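Local coordinates for Non-structural protein 9 (Avian infectious bronchitis virus, PDB 5C94) that forms a homodimer and probably binds RNA in the coronavirus replication machinery, at residues Lys15-Val20 with Ser32-Thr37; Cys76-Lys81 with Asn111-Gln116; Leu9-Val14 with Ser99-Met104. All coordinates share one frame; numbering follows the deposited sequence. Where two conformers were deposited one is given.

Contacts 1 and 2 are partly buried strand pairings in one antiparallel sheet, whereas contact 3 is the buried packing of an N-terminal segment against a helix. Contact 1 lies nearest the middle of the chain, about 17 Å from contact 2 between centres, and relies on regular backbone bonds with a tyrosine held between lysines. Contact 2 sits farther out, where the C-terminal strand adds to the sheet through an irregular pairing. Contact 3 uses the same strand 12-22 as contact 1 and meets it at T37, but its own packing is apolar. Helix 99-109 leads from contact 3 into the last strand of contact 2, and both these contacts reach the second subunit.

Contact 1: residues Lys15-Val20 with Ser32-Thr37; sequences KTKACV and SKCYYT
K17 lies across the ring of Y36 in the antiparallel hairpin made by strands 12-22 and 30-39, part of the nsp9 beta barrel. Its CB rests 4.0 Å from CE1 of Y36. CG stands between the backbone N and the carbonyl carbon (chi1 78°), which turns the chain toward the tyrosine, and touches both that CE1 and SG of C34. CD comes to 3.7 Å from Y36 CE1, and CE keeps in touch with both neighbours. The extended chain finally carries NZ over the ring face, 4.5 Å from the Y36 centroid and 12° off the ring normal, in a cation-pi contact. Over the opposite face lies CB of K15, in a CH-pi contact 3.8 Å from the same centroid. Lysine suits both places because its methylenes pack on the aromatic ring while the charged end reaches farther out; K15 is exposed.

On the other side of the sheet T16, beta-branched and at home in a strand, divides its two branches. OG1 sits above the face of the Y35 ring, toward its rim, and CG2 meets K33 CE at 3.7 Å. Y35 also packs on V105 and I109 of helix 99-109. The small, buried side chains of C19 and C34 meet, SG of C19 touching C34 CB at 3.7 Å. The backbone pairs K15 with Y36, K17 with C34 and C19 with S32, each by two hydrogen bonds, the K15 N to Y36 O bond being nearly straight at 173°. At the hydroxyl of Y36 a water donates to T16 O at 2.6 Å and also bonds the OH of Y36, tying the ring's outer end to the neighbouring strand.

Contact 2: residues Cys76-Lys81 with Asn111-Gln116; sequences CKFGMK and NVVVLQ
G79 O accepts two backbone N-H groups from consecutive residues, V114 and L115, and so makes a classic beta bulge in which both face one glycine. The bond from V114 N is short and straight, 2.7 Å at 168°, and runs nearly along the carbonyl axis. The second is longer and less straight, 3.3 Å from L115 N to G79 O. G79 N in turn donates to L115 O. G79 thus pairs with L115 but M80 with V113, a shift of one residue in the register, and beyond it K81 N gives a 2.8 Å bond to V112 O. Glycine suits the site because L115 CB lies against its main chain, 3.9 Å from G79 CA, on the side where any other residue would carry its CB.

On the face that carries V113, F78 meets that valine through CD1, 3.8 Å from V113 CG1, while Q116 places NE2 at the ring edge, in its plane, with the amide turned 67° from the ring. A bound diethylene glycol molecule, probably from crystallisation, takes a hydrogen bond from this NE2. The aromatic ring goes on to touch L106 of helix 99-109 and M10 of the second subunit, as befits a large apolar side chain at a junction. M80 lays CB and SD along V112 CG1 and also packs on I109.

At the outer rim K81 crosses V114 at about a right angle: with CG anti to the carbonyl carbon (chi1 -80°), its CG reaches V114 CG1 at 3.7 Å, so aliphatic methylenes cover an exposed valine. The short C-terminal strand is the last of the antiparallel sheet, added along strand 76-82 after helix 99-109.

Contact 3: residues Leu9-Val14 with Ser99-Met104; sequences LMPHGV and SIVRGM
G13 O takes a hydrogen bond from the hydroxyl of T37 on the adjoining strand, and the methyl CE of M104 packs on the same oxygen from the helix side. The hydroxyl also makes a weak bond to H12 O, so one threonine hydroxyl reaches two successive carbonyls, the second only weakly. G13 itself has a positive phi (75°), a backbone shape that glycine adopts easily.

Across the interface the packing is apolar. M104 does most of the work: its CG stands anti to the carbonyl carbon, and the bend at chi3 (42°) turns CE along the strand toward V14, where it touches V14 CG2 at 3.6 Å. The two side chains slide past each other in opposite directions. The sulfur rests against the ring of P11, near CB and CG. Since M104 was modelled in two conformers, these closest approaches describe one of them and their exact lengths are doubtful. A flexible, unbranched methionine is well matched to such a seam between the helix and the N-terminal segment.

P11 points its ring at the helix, CD lying 4.2 Å from I100 CD1 and CB 4.4 Å from V101 CG2. The apolar ring, with no N-H on its nitrogen, suits a buried place against the helix, and it continues onto T37 and I39 of strand 30-39. One turn of the helix supports these groups, with M104 N bonded to I100 O at 3.0 Å.

The helix also faces the second subunit: S99 packs on its own counterpart there and M104 on L106 of that chain. G103 opens a GxxxG sequence, and the pairing of C-terminal helices through such a sequence is characteristic of the nsp9 homodimer.

Contact 1: residues Lys15-Val20 with Ser32-Thr37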
loop_
_atom_site.group_PDB
_atom_site.type_symbol
_atom_site.label_atom_id
_atom_site.label_comp_id
_atom_site.label_asym_id
_atom_site.label_seq_id
_atom_site.Cartn_x
_atom_site.Cartn_y
_atom_site.Cartn_z
ATOM N N LYS A 15 -3.263 2.680 10.337
ATOM C CA LYS A 15 -3.067 2.767 11.769
ATOM C C LYS A 15 -2.869 1.387 12.384
ATOM O O LYS A 15 -3.107 0.359 11.750
ATOM C CB LYS A 15 -4.251 3.475 12.425
ATOM C CG LYS A 15 -4.293 4.987 12.187
ATOM C CD LYS A 15 -5.613 5.546 12.672
ATOM C CE LYS A 15 -5.567 7.040 12.888
ATOM N NZ LYS A 15 -6.892 7.509 13.378
ATOM N N THR A 16 -2.458 1.395 13.643
ATOM C CA THR A 16 -2.027 0.206 14.353
ATOM C C THR A 16 -2.683 0.154 15.721
ATOM O O THR A 16 -2.796 1.182 16.379
ATOM C CB THR A 16 -0.477 0.199 14.448
ATOM O OG1 THR A 16 0.043 -0.588 13.372
ATOM C CG2 THR A 16 0.018 -0.335 15.738
ATOM N N LYS A 17 -3.164 -1.021 16.131
ATOM C CA LYS A 17 -3.625 -1.206 17.511
ATOM C C LYS A 17 -3.532 -2.688 17.897
ATOM O O LYS A 17 -3.439 -3.557 17.029
ATOM C CB LYS A 17 -5.060 -0.671 17.705
ATOM C CG LYS A 17 -6.177 -1.574 17.171
ATOM C CD LYS A 17 -7.554 -0.898 17.212
ATOM C CE LYS A 17 -8.554 -1.596 16.257
ATOM N NZ LYS A 17 -9.875 -0.888 16.101
ATOM N N ALA A 18 -3.526 -2.974 19.195
ATOM C CA ALA A 18 -3.478 -4.361 19.626
ATOM C C ALA A 18 -4.802 -5.027 19.349
ATOM O O ALA A 18 -5.844 -4.371 19.296
ATOM C CB ALA A 18 -3.140 -4.478 21.100
ATOM N N CYS A 19 -4.741 -6.340 19.165
ATOM C CA CYS A 19 -5.922 -7.179 19.074
ATOM C C CYS A 19 -5.514 -8.540 19.556
ATOM O O CYS A 19 -4.382 -8.725 19.996
ATOM C CB CYS A 19 -6.458 -7.260 17.653
ATOM S SG CYS A 19 -5.333 -8.097 16.498
ATOM N N VAL A 20 -6.426 -9.501 19.451
ATOM C CA VAL A 20 -6.135 -10.873 19.841
ATOM C C VAL A 20 -6.429 -11.793 18.666
ATOM O O VAL A 20 -7.239 -11.470 17.808
ATOM C CB VAL A 20 -6.953 -11.310 21.092
ATOM C CG1 VAL A 20 -6.545 -10.501 22.302
ATOM C CG2 VAL A 20 -8.443 -11.126 20.846
ATOM N N SER A 32 -1.836 -9.679 19.405
ATOM C CA SER A 32 -1.222 -9.400 18.128
ATOM C C SER A 32 -1.458 -7.952 17.781
ATOM O O SER A 32 -2.140 -7.232 18.504
ATOM C CB SER A 32 -1.784 -10.307 17.031
ATOM O OG SER A 32 -1.919 -11.643 17.484
ATOM N N LYS A 33 -0.870 -7.546 16.667
ATOM C CA LYS A 33 -0.945 -6.190 16.159
ATOM C C LYS A 33 -1.816 -6.179 14.896
ATOM O O LYS A 33 -1.548 -6.937 13.954
ATOM C CB LYS A 33 0.468 -5.686 15.853
ATOM C CG LYS A 33 0.604 -4.184 15.642
ATOM C CD LYS A 33 1.797 -3.926 14.732
ATOM C CE LYS A 33 2.669 -2.800 15.236
ATOM N NZ LYS A 33 3.273 -3.180 16.537
ATOM N N CYS A 34 -2.859 -5.351 14.860
ATOM C CA CYS A 34 -3.640 -5.259 13.631
ATOM C C CYS A 34 -3.441 -3.923 12.899
ATOM O O CYS A 34 -3.137 -2.900 13.498
ATOM C CB CYS A 34 -5.127 -5.516 13.908
ATOM S SG CYS A 34 -6.114 -4.127 14.437
ATOM N N TYR A 35 -3.583 -3.966 11.581
ATOM C CA TYR A 35 -3.434 -2.793 10.738
ATOM C C TYR A 35 -4.809 -2.433 10.203
ATOM O O TYR A 35 -5.553 -3.305 9.730
ATOM C CB TYR A 35 -2.454 -3.060 9.587
ATOM C CG TYR A 35 -1.016 -3.202 10.045
ATOM C CD1 TYR A 35 -0.603 -4.311 10.786
ATOM C CD2 TYR A 35 -0.070 -2.228 9.738
ATOM C CE1 TYR A 35 0.717 -4.437 11.221
ATOM C CE2 TYR A 35 1.247 -2.347 10.160
ATOM C CZ TYR A 35 1.633 -3.448 10.906
ATOM O OH TYR A 35 2.943 -3.558 11.327
ATOM N N TYR A 36 -5.162 -1.157 10.290
ATOM C CA TYR A 36 -6.433 -0.736 9.736
ATOM C C TYR A 36 -6.352 0.612 9.037
ATOM O O TYR A 36 -5.522 1.484 9.347
ATOM C CB TYR A 36 -7.517 -0.720 10.820
ATOM C CG TYR A 36 -7.304 0.216 11.994
ATOM C CD1 TYR A 36 -6.421 -0.107 13.014
ATOM C CD2 TYR A 36 -8.038 1.398 12.113
ATOM C CE1 TYR A 36 -6.237 0.736 14.108
ATOM C CE2 TYR A 36 -7.861 2.250 13.199
ATOM C CZ TYR A 36 -6.959 1.910 14.198
ATOM O OH TYR A 36 -6.770 2.741 15.287
ATOM N N THR A 37 -7.209 0.764 8.047
ATOM C CA THR A 37 -7.268 2.009 7.336
ATOM C C THR A 37 -8.646 2.616 7.553
ATOM O O THR A 37 -9.481 2.053 8.273
ATOM C CB THR A 37 -6.963 1.812 5.851
ATOM O OG1 THR A 37 -6.963 3.088 5.206
ATOM C CG2 THR A 37 -7.987 0.878 5.205
HETATM O O HOH W 1 -4.436 3.175 16.944
#

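Contact 2: residues Cys76-Lys81 with Asn111-Gln116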
loop_
_atom_site.group_PDB
_atom_site.type_symbol
_atom_site.label_atom_id
_atom_site.label_comp_id
_atom_site.label_asym_id
_atom_site.label_seq_id
_atom_site.Cartn_x
_atom_site.Cartn_y
_atom_site.Cartn_z
ATOM N N CYS A 76 1.868 -14.297 5.049
ATOM C CA CYS A 76 3.152 -13.971 4.412
ATOM C C CYS A 76 4.183 -13.951 5.517
ATOM O O CYS A 76 3.826 -13.627 6.652
ATOM C CB CYS A 76 3.172 -12.565 3.816
ATOM S SG CYS A 76 1.746 -11.987 2.975
ATOM N N LYS A 77 5.461 -14.176 5.229
ATOM C CA LYS A 77 6.429 -13.874 6.268
ATOM C C LYS A 77 7.439 -12.821 5.840
ATOM O O LYS A 77 7.757 -12.695 4.679
ATOM C CB LYS A 77 7.125 -15.149 6.746
ATOM C CG LYS A 77 7.421 -16.146 5.705
ATOM C CD LYS A 77 8.210 -17.294 6.318
ATOM C CE LYS A 77 8.629 -18.297 5.252
ATOM N NZ LYS A 77 7.449 -18.835 4.501
ATOM N N PHE A 78 7.918 -12.054 6.808
ATOM C CA PHE A 78 8.892 -11.000 6.553
ATOM C C PHE A 78 9.946 -10.966 7.649
ATOM O O PHE A 78 9.679 -11.370 8.781
ATOM C CB PHE A 78 8.220 -9.621 6.489
ATOM C CG PHE A 78 7.204 -9.470 5.394
ATOM C CD1 PHE A 78 7.601 -9.259 4.079
ATOM C CD2 PHE A 78 5.851 -9.478 5.687
ATOM C CE1 PHE A 78 6.666 -9.082 3.061
ATOM C CE2 PHE A 78 4.909 -9.307 4.682
ATOM C CZ PHE A 78 5.320 -9.108 3.367
ATOM N N GLY A 79 11.136 -10.470 7.323
ATOM C CA GLY A 79 12.055 -10.032 8.356
ATOM C C GLY A 79 11.848 -8.534 8.558
ATOM O O GLY A 79 12.027 -7.753 7.624
ATOM N N MET A 80 11.466 -8.120 9.761
ATOM C CA MET A 80 11.199 -6.701 10.004
ATOM C C MET A 80 12.153 -6.080 11.012
ATOM O O MET A 80 12.524 -6.718 12.002
ATOM C CB MET A 80 9.770 -6.506 10.489
ATOM C CG MET A 80 8.751 -7.032 9.520
ATOM S SD MET A 80 7.111 -6.433 9.906
ATOM C CE MET A 80 6.171 -7.437 8.758
ATOM N N LYS A 81 12.541 -4.834 10.741
ATOM C CA LYS A 81 13.302 -4.010 11.677
ATOM C C LYS A 81 12.498 -3.731 12.930
ATOM O O LYS A 81 11.425 -3.135 12.862
ATOM C CB LYS A 81 13.695 -2.666 11.053
ATOM C CG LYS A 81 14.887 -2.678 10.124
ATOM C CD LYS A 81 15.582 -1.312 10.159
ATOM C CE LYS A 81 15.855 -0.750 8.761
ATOM N NZ LYS A 81 16.189 0.713 8.789
ATOM N N ASN A 111 9.120 0.187 4.504
ATOM C CA ASN A 111 10.243 0.881 5.135
ATOM C C ASN A 111 10.980 0.006 6.138
ATOM O O ASN A 111 12.153 0.215 6.427
ATOM C CB ASN A 111 9.726 2.141 5.839
ATOM C CG ASN A 111 8.329 1.943 6.406
ATOM O OD1 ASN A 111 7.347 1.903 5.646
ATOM N ND2 ASN A 111 8.228 1.794 7.732
ATOM N N VAL A 112 10.270 -0.993 6.643
ATOM C CA VAL A 112 10.665 -1.709 7.833
ATOM C C VAL A 112 10.923 -3.187 7.509
ATOM O O VAL A 112 11.457 -3.940 8.326
ATOM C CB VAL A 112 9.562 -1.467 8.923
ATOM C CG1 VAL A 112 8.908 -2.731 9.422
ATOM C CG2 VAL A 112 10.121 -0.621 10.060
ATOM N N VAL A 113 10.594 -3.573 6.280
ATOM C CA VAL A 113 10.851 -4.926 5.783
ATOM C C VAL A 113 12.259 -5.091 5.224
ATOM O O VAL A 113 12.622 -4.417 4.255
ATOM C CB VAL A 113 9.858 -5.312 4.673
ATOM C CG1 VAL A 113 10.303 -6.612 3.990
ATOM C CG2 VAL A 113 8.429 -5.415 5.242
ATOM N N VAL A 114 13.049 -5.996 5.801
ATOM C CA VAL A 114 14.420 -6.170 5.323
ATOM C C VAL A 114 14.740 -7.582 4.802
ATOM O O VAL A 114 15.817 -7.806 4.238
ATOM C CB VAL A 114 15.433 -5.783 6.428
ATOM C CG1 VAL A 114 15.161 -4.359 6.889
ATOM C CG2 VAL A 114 15.340 -6.719 7.592
ATOM N N LEU A 115 13.814 -8.526 4.980
ATOM C CA LEU A 115 13.917 -9.845 4.355
ATOM C C LEU A 115 12.542 -10.250 3.848
ATOM O O LEU A 115 11.550 -9.968 4.512
ATOM C CB LEU A 115 14.442 -10.901 5.343
ATOM C CG LEU A 115 15.784 -10.677 6.049
ATOM C CD1 LEU A 115 16.025 -11.722 7.146
ATOM C CD2 LEU A 115 16.928 -10.675 5.052
ATOM N N GLN A 116 12.476 -10.920 2.696
ATOM C CA GLN A 116 11.195 -11.434 2.184
ATOM C C GLN A 116 11.348 -12.589 1.194
ATOM O O GLN A 116 12.410 -13.213 1.132
ATOM C CB GLN A 116 10.394 -10.305 1.536
ATOM C CG GLN A 116 11.076 -9.578 0.391
ATOM C CD GLN A 116 10.436 -8.199 0.121
ATOM O OE1 GLN A 116 11.136 -7.247 -0.216
ATOM N NE2 GLN A 116 9.109 -8.095 0.287
#

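Contact 3: residues Leu9-Val14 with Ser99-Met104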
loop_
_atom_site.group_PDB
_atom_site.type_symbol
_atom_site.label_atom_id
_atom_site.label_comp_id
_atom_site.label_asym_id
_atom_site.label_seq_id
_atom_site.Cartn_x
_atom_site.Cartn_y
_atom_site.Cartn_z
ATOM N N LEU A 9 -13.438 3.607 -4.172
ATOM C CA LEU A 9 -13.463 4.159 -2.820
ATOM C C LEU A 9 -12.046 4.200 -2.243
ATOM O O LEU A 9 -11.420 3.157 -2.044
ATOM C CB LEU A 9 -14.397 3.369 -1.909
ATOM C CG LEU A 9 -15.162 4.203 -0.897
ATOM C CD1 LEU A 9 -15.702 5.482 -1.545
ATOM C CD2 LEU A 9 -16.297 3.361 -0.331
ATOM N N MET A 10 -11.535 5.403 -1.979
ATOM C CA MET A 10 -10.142 5.509 -1.555
ATOM C C MET A 10 -9.972 5.442 -0.044
ATOM O O MET A 10 -10.615 6.175 0.717
ATOM C CB MET A 10 -9.473 6.789 -2.070
ATOM C CG MET A 10 -7.980 6.809 -1.717
ATOM S SD MET A 10 -6.919 7.892 -2.682
ATOM C CE MET A 10 -6.738 9.239 -1.512
ATOM N N PRO A 11 -9.098 4.535 0.385
ATOM C CA PRO A 11 -8.732 4.307 1.786
ATOM C C PRO A 11 -7.726 5.348 2.293
ATOM O O PRO A 11 -6.874 5.825 1.540
ATOM C CB PRO A 11 -8.135 2.899 1.767
ATOM C CG PRO A 11 -7.713 2.672 0.338
ATOM C CD PRO A 11 -8.570 3.506 -0.530
ATOM N N HIS A 12 -7.836 5.701 3.568
ATOM C CA HIS A 12 -7.022 6.768 4.126
ATOM C C HIS A 12 -6.236 6.328 5.352
ATOM O O HIS A 12 -6.810 5.921 6.375
ATOM C CB HIS A 12 -7.905 7.960 4.486
ATOM C CG HIS A 12 -8.683 8.495 3.326
ATOM N ND1 HIS A 12 -8.083 8.918 2.162
ATOM C CD2 HIS A 12 -10.016 8.658 3.150
ATOM C CE1 HIS A 12 -9.014 9.323 1.313
ATOM N NE2 HIS A 12 -10.192 9.178 1.890
ATOM N N GLY A 13 -4.916 6.415 5.236
ATOM C CA GLY A 13 -4.024 6.191 6.357
ATOM C C GLY A 13 -3.891 4.730 6.697
ATOM O O GLY A 13 -4.684 3.906 6.254
ATOM N N VAL A 14 -2.864 4.408 7.468
ATOM C CA VAL A 14 -2.716 3.075 8.022
ATOM C C VAL A 14 -2.424 3.261 9.493
ATOM O O VAL A 14 -1.472 3.935 9.858
ATOM C CB VAL A 14 -1.578 2.262 7.360
ATOM C CG1 VAL A 14 -1.359 0.953 8.104
ATOM C CG2 VAL A 14 -1.862 2.015 5.873
ATOM N N SER A 99 -7.964 -5.532 -2.563
ATOM C CA SER A 99 -6.578 -5.567 -3.029
ATOM C C SER A 99 -5.821 -4.275 -2.723
ATOM O O SER A 99 -4.640 -4.301 -2.354
ATOM C CB SER A 99 -6.535 -5.837 -4.531
ATOM O OG SER A 99 -6.975 -7.144 -4.826
ATOM N N ILE A 100 -6.503 -3.145 -2.883
ATOM C CA ILE A 100 -5.873 -1.862 -2.656
ATOM C C ILE A 100 -5.575 -1.714 -1.162
ATOM O O ILE A 100 -4.553 -1.146 -0.776
ATOM C CB ILE A 100 -6.754 -0.699 -3.195
ATOM C CG1 ILE A 100 -5.985 0.616 -3.173
ATOM C CG2 ILE A 100 -8.068 -0.564 -2.437
ATOM C CD1 ILE A 100 -6.730 1.758 -3.874
ATOM N N VAL A 101 -6.439 -2.277 -0.323
ATOM C CA VAL A 101 -6.245 -2.179 1.111
ATOM C C VAL A 101 -5.110 -3.100 1.553
ATOM O O VAL A 101 -4.319 -2.736 2.434
ATOM C CB VAL A 101 -7.546 -2.493 1.878
ATOM C CG1 VAL A 101 -7.299 -2.528 3.363
ATOM C CG2 VAL A 101 -8.609 -1.439 1.563
ATOM N N ARG A 102 -5.007 -4.277 0.932
ATOM C CA ARG A 102 -3.856 -5.154 1.174
ATOM C C ARG A 102 -2.547 -4.447 0.829
ATOM O O ARG A 102 -1.567 -4.529 1.565
ATOM C CB ARG A 102 -3.955 -6.445 0.359
ATOM C CG ARG A 102 -5.116 -7.345 0.745
ATOM C CD ARG A 102 -5.180 -8.597 -0.123
ATOM N NE ARG A 102 -6.442 -9.295 0.093
ATOM C CZ ARG A 102 -6.558 -10.442 0.757
ATOM N NH1 ARG A 102 -5.483 -11.042 1.250
ATOM N NH2 ARG A 102 -7.747 -11.000 0.915
ATOM N N GLY A 103 -2.536 -3.765 -0.311
ATOM C CA GLY A 103 -1.357 -3.053 -0.756
ATOM C C GLY A 103 -0.985 -1.949 0.214
ATOM O O GLY A 103 0.207 -1.727 0.479
ATOM N N MET A 104 -1.989 -1.270 0.756
ATOM C CA MET A 104 -1.725 -0.184 1.682
ATOM C C MET A 104 -0.946 -0.647 2.905
ATOM O O MET A 104 -0.025 0.034 3.346
ATOM C CB MET A 104 -3.025 0.473 2.103
ATOM C CG MET A 104 -3.599 1.343 1.019
ATOM S SD MET A 104 -4.848 2.419 1.702
ATOM C CE MET A 104 -4.052 2.919 3.223
#